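Local coordinates for protein phosphoserine phosphatase RsbX (Bacillus subtilis, PDB 3W42) that removes phosphate from the stressosome protein RsbS as a manganese-binding PPM-type serine phosphatase, keeping the stress factor sigma-B in check, at residues C105-V110 with L125-Y130; D70-I75 with Q136-H141. All blocks are in the same frame, centred on the assembly; numbering follows the deposited sequence. Where two conformers were deposited one is given.

Contact 1 (C105-V110 with L125-Y130)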
ATOM      1  N   CYS A 105       2.428   8.429   4.166  1.00  5.09           N
ATOM      2  CA  CYS A 105       3.138   8.230   5.409  1.00  5.09           C
ATOM      3  C   CYS A 105       3.251   6.735   5.633  1.00  5.22           C
ATOM      4  O   CYS A 105       2.294   5.991   5.429  1.00  5.86           O
ATOM      5  CB  CYS A 105       2.463   8.912   6.551  1.00  6.99           C
ATOM      6  SG  CYS A 105       3.348   8.949   8.110  1.00  8.62           S
ATOM      7  N   SER A 106       4.412   6.294   6.117  1.00  5.57           N
ATOM      8  CA  SER A 106       4.741   4.882   6.258  0.70  5.19           C
ATOM      9  C   SER A 106       5.686   4.664   7.410  1.00  5.13           C
ATOM     10  O   SER A 106       6.550   5.519   7.698  1.00  6.03           O
ATOM     11  CB  SER A 106       5.373   4.457   4.941  0.70  5.82           C
ATOM     12  OG  SER A 106       5.810   3.123   4.952  0.70  6.52           O
ATOM     13  N   VAL A 107       5.589   3.479   8.031  1.00  4.68           N
ATOM     14  CA  VAL A 107       6.640   2.974   8.919  1.00  5.22           C
ATOM     15  C   VAL A 107       6.839   1.493   8.576  1.00  5.06           C
ATOM     16  O   VAL A 107       5.873   0.736   8.587  1.00  5.65           O
ATOM     17  CB  VAL A 107       6.304   3.128  10.403  1.00  6.12           C
ATOM     18  CG1 VAL A 107       7.378   2.504  11.280  1.00  7.84           C
ATOM     19  CG2 VAL A 107       6.111   4.638  10.755  1.00  7.36           C
ATOM     20  N   GLY A 108       8.079   1.117   8.299  1.00  5.18           N
ATOM     21  CA  GLY A 108       8.385  -0.256   8.029  1.00  5.72           C
ATOM     22  C   GLY A 108       8.667  -0.539   6.590  1.00  5.43           C
ATOM     23  O   GLY A 108       9.147   0.306   5.844  1.00  7.80           O
ATOM     24  N   ASN A 109       8.451  -1.801   6.188  1.00  5.39           N
ATOM     25  CA  ASN A 109       8.958  -2.349   4.949  1.00  6.37           C
ATOM     26  C   ASN A 109       7.901  -2.550   3.890  1.00  5.34           C
ATOM     27  O   ASN A 109       8.181  -3.231   2.886  1.00  7.87           O
ATOM     28  CB  ASN A 109       9.758  -3.630   5.220  1.00  6.32           C
ATOM     29  CG  ASN A 109       8.853  -4.778   5.596  1.00  5.85           C
ATOM     30  OD1 ASN A 109       7.667  -4.580   5.913  1.00  6.35           O
ATOM     31  ND2 ASN A 109       9.429  -5.971   5.555  1.00  6.67           N
ATOM     32  N   VAL A 110       6.752  -1.924   4.014  1.00  4.76           N
ATOM     33  CA  VAL A 110       5.799  -1.875   2.939  1.00  5.14           C
ATOM     34  C   VAL A 110       6.194  -0.746   2.022  1.00  6.48           C
ATOM     35  O   VAL A 110       6.402   0.407   2.474  1.00 11.42           O
ATOM     36  CB  VAL A 110       4.324  -1.662   3.508  1.00  5.15           C
ATOM     37  CG1 VAL A 110       3.319  -1.594   2.370  1.00  7.98           C
ATOM     38  CG2 VAL A 110       3.973  -2.768   4.480  1.00  6.67           C
ATOM     39  N   LEU A 125      12.925   5.309   0.591  1.00  6.25           N
ATOM     40  CA  LEU A 125      13.504   4.210   1.321  0.50  6.75           C
ATOM     41  C   LEU A 125      12.578   3.805   2.428  1.00  6.24           C
ATOM     42  O   LEU A 125      11.801   4.597   2.976  1.00  8.26           O
ATOM     43  CB  LEU A 125      14.819   4.628   1.956  0.50  7.62           C
ATOM     44  CG  LEU A 125      15.913   4.890   0.954  0.50  8.83           C
ATOM     45  CD1 LEU A 125      17.155   5.209   1.793  0.50 11.58           C
ATOM     46  CD2 LEU A 125      16.067   3.660  -0.022  0.50 14.52           C
ATOM     47  N   PRO A 126      12.640   2.514   2.834  1.00  7.20           N
ATOM     48  CA  PRO A 126      11.811   2.042   3.956  1.00  7.34           C
ATOM     49  C   PRO A 126      12.234   2.710   5.246  1.00  7.39           C
ATOM     50  O   PRO A 126      13.437   2.920   5.445  1.00  9.28           O
ATOM     51  CB  PRO A 126      12.022   0.535   3.941  1.00  8.99           C
ATOM     52  CG  PRO A 126      13.422   0.363   3.421  1.00 10.29           C
ATOM     53  CD  PRO A 126      13.622   1.486   2.450  1.00  8.65           C
ATOM     54  N   ILE A 127      11.321   3.046   6.111  1.00  8.90           N
ATOM     55  CA  ILE A 127      11.548   3.571   7.443  0.70  8.60           C
ATOM     56  C   ILE A 127      11.767   2.359   8.378  1.00  8.02           C
ATOM     57  O   ILE A 127      10.913   1.470   8.431  1.00  7.64           O
ATOM     58  CB  ILE A 127      10.341   4.466   7.854  0.70  9.67           C
ATOM     59  CG1 ILE A 127      10.196   5.685   6.910  0.70 13.58           C
ATOM     60  CG2 ILE A 127      10.421   4.799   9.305  0.70 11.66           C
ATOM     61  CD1 ILE A 127      11.238   6.772   7.120  0.70 15.59           C
ATOM     62  N   SER A 128      12.822   2.338   9.148  1.00  8.74           N
ATOM     63  CA  SER A 128      13.096   1.224  10.047  1.00  8.38           C
ATOM     64  C   SER A 128      12.066   1.097  11.095  1.00  7.04           C
ATOM     65  O   SER A 128      11.387   2.023  11.501  1.00  7.57           O
ATOM     66  CB  SER A 128      14.512   1.368  10.657  1.00 10.69           C
ATOM     67  OG  SER A 128      14.601   2.584  11.406  1.00 11.55           O
ATOM     68  N   GLY A 129      11.974  -0.139  11.585  1.00  8.73           N
ATOM     69  CA  GLY A 129      11.074  -0.465  12.668  1.00  8.87           C
ATOM     70  C   GLY A 129       9.666  -0.826  12.165  1.00  7.63           C
ATOM     71  O   GLY A 129       9.472  -1.338  11.105  1.00  8.16           O
ATOM     72  N   TYR A 130       8.709  -0.594  13.041  1.00  7.64           N
ATOM     73  CA  TYR A 130       7.331  -0.961  12.786  1.00  6.57           C
ATOM     74  C   TYR A 130       6.430  -0.169  13.694  1.00  6.41           C
ATOM     75  O   TYR A 130       6.910   0.473  14.650  1.00  8.39           O
ATOM     76  CB  TYR A 130       7.095  -2.513  12.963  1.00  6.98           C
ATOM     77  CG  TYR A 130       7.306  -3.044  14.328  1.00  7.65           C
ATOM     78  CD1 TYR A 130       8.590  -3.399  14.752  1.00  8.68           C
ATOM     79  CD2 TYR A 130       6.238  -3.254  15.190  1.00  7.83           C
ATOM     80  CE1 TYR A 130       8.751  -3.925  16.055  1.00 10.08           C
ATOM     81  CE2 TYR A 130       6.426  -3.762  16.439  1.00  9.25           C
ATOM     82  CZ  TYR A 130       7.671  -4.081  16.889  1.00 10.50           C
ATOM     83  OH  TYR A 130       7.877  -4.589  18.161  1.00 12.69           O
TER
HETATM   84  O   HOH W   1       8.430   3.025   5.523  1.00 12.86           O
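V107 sends CG1 across to the 125-130 loop, where it rests on the backbone of Y130, V107 CG1 to Y130 C 3.7 Å. Because CG1 stands anti to the backbone N (chi1 176°), this branch reaches the loop, while the CG2 methyl of I127 approaches it more loosely. I127 has its CB facing the strand end, but the side chain then turns away, with I127 CG1 passing S106 O at 3.7 Å. P126 sets the CB corner of its ring against the carbonyl of G108, P126 CB to G108 O 3.5 Å. G108, whose phi of 107° suits glycine, sits between these groups; its N-H gives a weak, bent bond to I127 O (2.9 Å, 128°), and its CA makes a C-H...O contact with G129 O at 3.4 Å. Water 1 bonds S106 OG at 2.7 Å, donates to G108 O and accepts from I127 N. S106 OG is also bonded to S91, and N109 ND2 to the manganese ligand D156. The contact thus relies on apolar branches against carbonyls and one three-way water more than on direct polar bonds, beside a turn that reaches the metal site's second shell.

Contact 2 (D70-I75 with Q136-H141)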
ATOM      1  N   ASP A  70      -5.851  13.423   7.998  1.00  8.03           N
ATOM      2  CA  ASP A  70      -4.541  13.402   7.307  1.00  8.65           C
ATOM      3  C   ASP A  70      -3.809  12.104   7.593  1.00  7.08           C
ATOM      4  O   ASP A  70      -4.003  11.436   8.595  1.00  7.57           O
ATOM      5  CB  ASP A  70      -3.756  14.579   7.639  1.00 12.02           C
ATOM      6  CG  ASP A  70      -3.454  14.612   8.986  1.00 15.42           C
ATOM      7  OD1 ASP A  70      -4.314  14.937   9.810  1.00 21.23           O
ATOM      8  OD2 ASP A  70      -2.396  14.177   9.383  1.00 19.17           O
ATOM      9  N   VAL A  71      -2.927  11.732   6.655  1.00  7.37           N
ATOM     10  CA  VAL A  71      -2.224  10.446   6.775  1.00  7.05           C
ATOM     11  C   VAL A  71      -1.485  10.238   8.078  1.00  6.88           C
ATOM     12  O   VAL A  71      -1.481   9.174   8.644  1.00  7.10           O
ATOM     13  CB  VAL A  71      -1.343  10.107   5.562  1.00  7.73           C
ATOM     14  CG1 VAL A  71      -2.186   9.877   4.291  1.00  8.74           C
ATOM     15  CG2 VAL A  71      -0.282  11.212   5.305  1.00  8.50           C
ATOM     16  N   GLU A  72      -0.863  11.300   8.593  1.00  7.78           N
ATOM     17  CA  GLU A  72      -0.124  11.198   9.816  1.00  8.29           C
ATOM     18  C   GLU A  72      -1.062  10.995  11.007  1.00  8.13           C
ATOM     19  O   GLU A  72      -0.717  10.290  11.964  1.00  9.02           O
ATOM     20  CB  GLU A  72       0.804  12.420  10.045  1.00 10.65           C
ATOM     21  CG  GLU A  72       1.777  12.260  11.043  1.00 17.70           C
ATOM     22  CD  GLU A  72       2.965  13.283  10.924  1.00 18.60           C
ATOM     23  OE1 GLU A  72       3.475  13.664   9.756  1.00 21.79           O
ATOM     24  OE2 GLU A  72       3.360  13.618  12.061  1.00 25.14           O
ATOM     25  N   SER A  73      -2.226  11.629  10.984  1.00  7.17           N
ATOM     26  CA  SER A  73      -3.219  11.342  12.009  0.60  7.17           C
ATOM     27  C   SER A  73      -3.699   9.905  12.001  1.00  6.29           C
ATOM     28  O   SER A  73      -3.820   9.264  13.039  1.00  7.31           O
ATOM     29  CB  SER A  73      -4.406  12.241  11.825  0.60  7.98           C
ATOM     30  OG  SER A  73      -5.382  12.006  12.843  0.60 10.53           O
ATOM     31  N   ILE A  74      -3.951   9.410  10.804  1.00  6.56           N
ATOM     32  CA  ILE A  74      -4.438   8.049  10.663  1.00  6.63           C
ATOM     33  C   ILE A  74      -3.357   7.071  11.176  1.00  6.31           C
ATOM     34  O   ILE A  74      -3.628   6.135  11.944  1.00  7.61           O
ATOM     35  CB  ILE A  74      -4.828   7.689   9.218  1.00  6.93           C
ATOM     36  CG1 ILE A  74      -5.936   8.632   8.730  1.00  7.87           C
ATOM     37  CG2 ILE A  74      -5.245   6.214   9.161  1.00  9.50           C
ATOM     38  CD1 ILE A  74      -6.267   8.450   7.258  1.00  9.22           C
ATOM     39  N   ILE A  75      -2.087   7.278  10.757  1.00  6.69           N
ATOM     40  CA  ILE A  75      -1.049   6.340  11.141  1.00  7.18           C
ATOM     41  C   ILE A  75      -0.813   6.342  12.635  1.00  7.02           C
ATOM     42  O   ILE A  75      -0.487   5.301  13.198  1.00  7.82           O
ATOM     43  CB  ILE A  75       0.229   6.554  10.303  1.00  7.09           C
ATOM     44  CG1 ILE A  75       0.989   5.195  10.250  1.00  7.47           C
ATOM     45  CG2 ILE A  75       1.054   7.656  10.825  1.00  8.98           C
ATOM     46  CD1 ILE A  75       2.197   5.254   9.234  1.00  8.55           C
ATOM     47  N   GLN A 136       6.593   7.606  17.739  1.00 18.79           N
ATOM     48  CA  GLN A 136       7.124   7.654  16.381  1.00 18.33           C
ATOM     49  C   GLN A 136       7.327   9.040  16.025  1.00 18.26           C
ATOM     50  O   GLN A 136       6.492   9.879  16.347  1.00 22.47           O
ATOM     51  CB  GLN A 136       6.136   7.130  15.313  1.00 18.57           C
ATOM     52  CG  GLN A 136       6.019   5.646  15.357  1.00 21.76           C
ATOM     53  CD  GLN A 136       7.190   4.799  14.744  1.00 18.57           C
ATOM     54  OE1 GLN A 136       7.254   3.639  14.947  1.00 20.19           O
ATOM     55  NE2 GLN A 136       8.045   5.409  13.921  1.00 19.91           N
ATOM     56  N   LYS A 137       8.295   9.328  15.140  0.50 16.87           N
ATOM     57  CA  LYS A 137       8.493  10.645  14.507  0.50 17.16           C
ATOM     58  C   LYS A 137       8.259  10.464  13.002  0.50 14.14           C
ATOM     59  O   LYS A 137       9.102  10.079  12.213  0.50 13.74           O
ATOM     60  CB  LYS A 137       9.882  11.175  14.732  0.50 18.17           C
ATOM     61  CG  LYS A 137      10.137  11.590  16.134  0.50 20.91           C
ATOM     62  CD  LYS A 137      11.618  11.850  16.271  0.50 25.40           C
ATOM     63  CE  LYS A 137      11.953  12.743  17.418  0.50 28.19           C
ATOM     64  NZ  LYS A 137      13.329  13.268  17.205  0.50 29.46           N
ATOM     65  N   TYR A 138       7.019  10.584  12.613  1.00 12.01           N
ATOM     66  CA  TYR A 138       6.565  10.261  11.276  1.00 10.10           C
ATOM     67  C   TYR A 138       7.115  11.264  10.251  1.00 11.05           C
ATOM     68  O   TYR A 138       7.386  12.441  10.564  1.00 14.50           O
ATOM     69  CB  TYR A 138       5.032  10.338  11.252  1.00 11.00           C
ATOM     70  CG  TYR A 138       4.378   9.370  12.193  1.00 11.04           C
ATOM     71  CD1 TYR A 138       4.517   8.038  11.985  1.00 10.12           C
ATOM     72  CD2 TYR A 138       3.680   9.793  13.327  1.00 10.40           C
ATOM     73  CE1 TYR A 138       3.854   7.181  12.801  1.00 11.73           C
ATOM     74  CE2 TYR A 138       3.120   8.893  14.204  1.00 11.37           C
ATOM     75  CZ  TYR A 138       3.166   7.609  13.909  1.00 11.73           C
ATOM     76  OH  TYR A 138       2.591   6.693  14.746  1.00 13.98           O
ATOM     77  N   LYS A 139       7.233  10.791   9.040  1.00 10.80           N
ATOM     78  CA  LYS A 139       7.599  11.592   7.890  1.00 11.87           C
ATOM     79  C   LYS A 139       6.398  11.563   6.926  1.00 10.92           C
ATOM     80  O   LYS A 139       5.941  10.468   6.592  1.00 13.80           O
ATOM     81  CB  LYS A 139       8.907  11.038   7.277  1.00 13.00           C
ATOM     82  CG  LYS A 139       9.263  11.471   5.979  1.00 18.26           C
ATOM     83  CD  LYS A 139       9.490  12.954   5.988  1.00 18.53           C
ATOM     84  CE  LYS A 139       9.888  13.435   4.580  1.00 23.37           C
ATOM     85  NZ  LYS A 139      10.242  14.884   4.542  1.00 26.50           N
ATOM     86  N   THR A 140       5.787  12.647   6.621  1.00  9.57           N
ATOM     87  CA  THR A 140       4.765  12.685   5.629  1.00  9.43           C
ATOM     88  C   THR A 140       5.277  13.337   4.383  1.00  8.06           C
ATOM     89  O   THR A 140       5.852  14.451   4.434  1.00 10.48           O
ATOM     90  CB  THR A 140       3.529  13.413   6.164  1.00 12.46           C
ATOM     91  OG1 THR A 140       3.009  12.673   7.265  1.00 17.55           O
ATOM     92  CG2 THR A 140       2.461  13.552   5.021  1.00 16.39           C
ATOM     93  N   HIS A 141       5.035  12.736   3.242  1.00  6.86           N
ATOM     94  CA  HIS A 141       5.384  13.314   1.923  0.66  7.30           C
ATOM     95  C   HIS A 141       4.141  13.850   1.288  1.00  7.31           C
ATOM     96  O   HIS A 141       3.080  13.217   1.284  1.00  9.22           O
ATOM     97  CB  HIS A 141       5.994  12.254   0.972  0.66  8.25           C
ATOM     98  CG  HIS A 141       6.534  12.756  -0.356  0.66 10.02           C
ATOM     99  ND1 HIS A 141       7.760  13.354  -0.432  0.66 14.23           N
ATOM    100  CD2 HIS A 141       6.054  12.704  -1.632  0.66 10.95           C
ATOM    101  CE1 HIS A 141       8.010  13.677  -1.692  0.66 14.15           C
ATOM    102  NE2 HIS A 141       7.014  13.265  -2.444  0.66 14.44           N
TER
HETATM  103  O   HOH W   2      -0.176  14.039   7.480  1.00 13.80           O
HETATM  104  O   HOH W   3       5.746  12.766  13.999  1.00 21.26           O
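Y138 is met over one ring face by I75, whose CG2 lies 3.6 Å from the centroid of the Y138 ring and 17° off its normal, a CH-pi contact. The opposite face carries CB of Q136, two residues earlier, so the ring is held between a helix methyl and its own chain. The E72 side chain crosses near the root of the ring, E72 CD to Y138 CB 3.6 Å, with the carboxylate turned 54° from the ring plane. Water 3 accepts from Y138 N and donates to E72 OE2, and the phenol oxygen is bonded to E76, one helical turn beyond E72. At T140 the hydroxyl donates to the anti lone pair of the same carboxylate, T140 OG1 to E72 OE1 2.7 Å; E72 arrives there because CG is anti to its backbone N (chi1 -166°) and the chain stays extended past it. T140 CG2 touches V71 CG2 at 3.6 Å, a methyl-to-methyl contact. Water 2 accepts from E72 N and donates to D70 OD2, the N-cap oxygen that also accepts from S73 N at 3.0 Å. The first turn of helix 71-81 therefore packs against segment 136-141, which runs into edge strand 140-144, while V71 and I75 continue inward onto I92 of strand 88-96 and C105 of strand 101-107.

Overall arrangement
Contact 1 and contact 2 have centres 11 Å apart and share one antiparallel sheet, in which strand 101-107 is the neighbour of edge strand 140-144. Along the chain the order is 70-75, 105-110, 125-130, 136-141, so both segments of contact 1 fall between those of contact 2. The two meet directly: C105 SG packs on I75 CG2 at 3.8 Å. Contact 2 joins the start of helix 71-81 to the edge of the sheet, and contact 1 folds the loop after strand 121-122 against the end of strand 101-107, where the chain crosses to the other sheet of the alpha-beta-beta-alpha sandwich. Of the two, contact 1 lies nearer the manganese, with the N109 side chain about 6 Å from it.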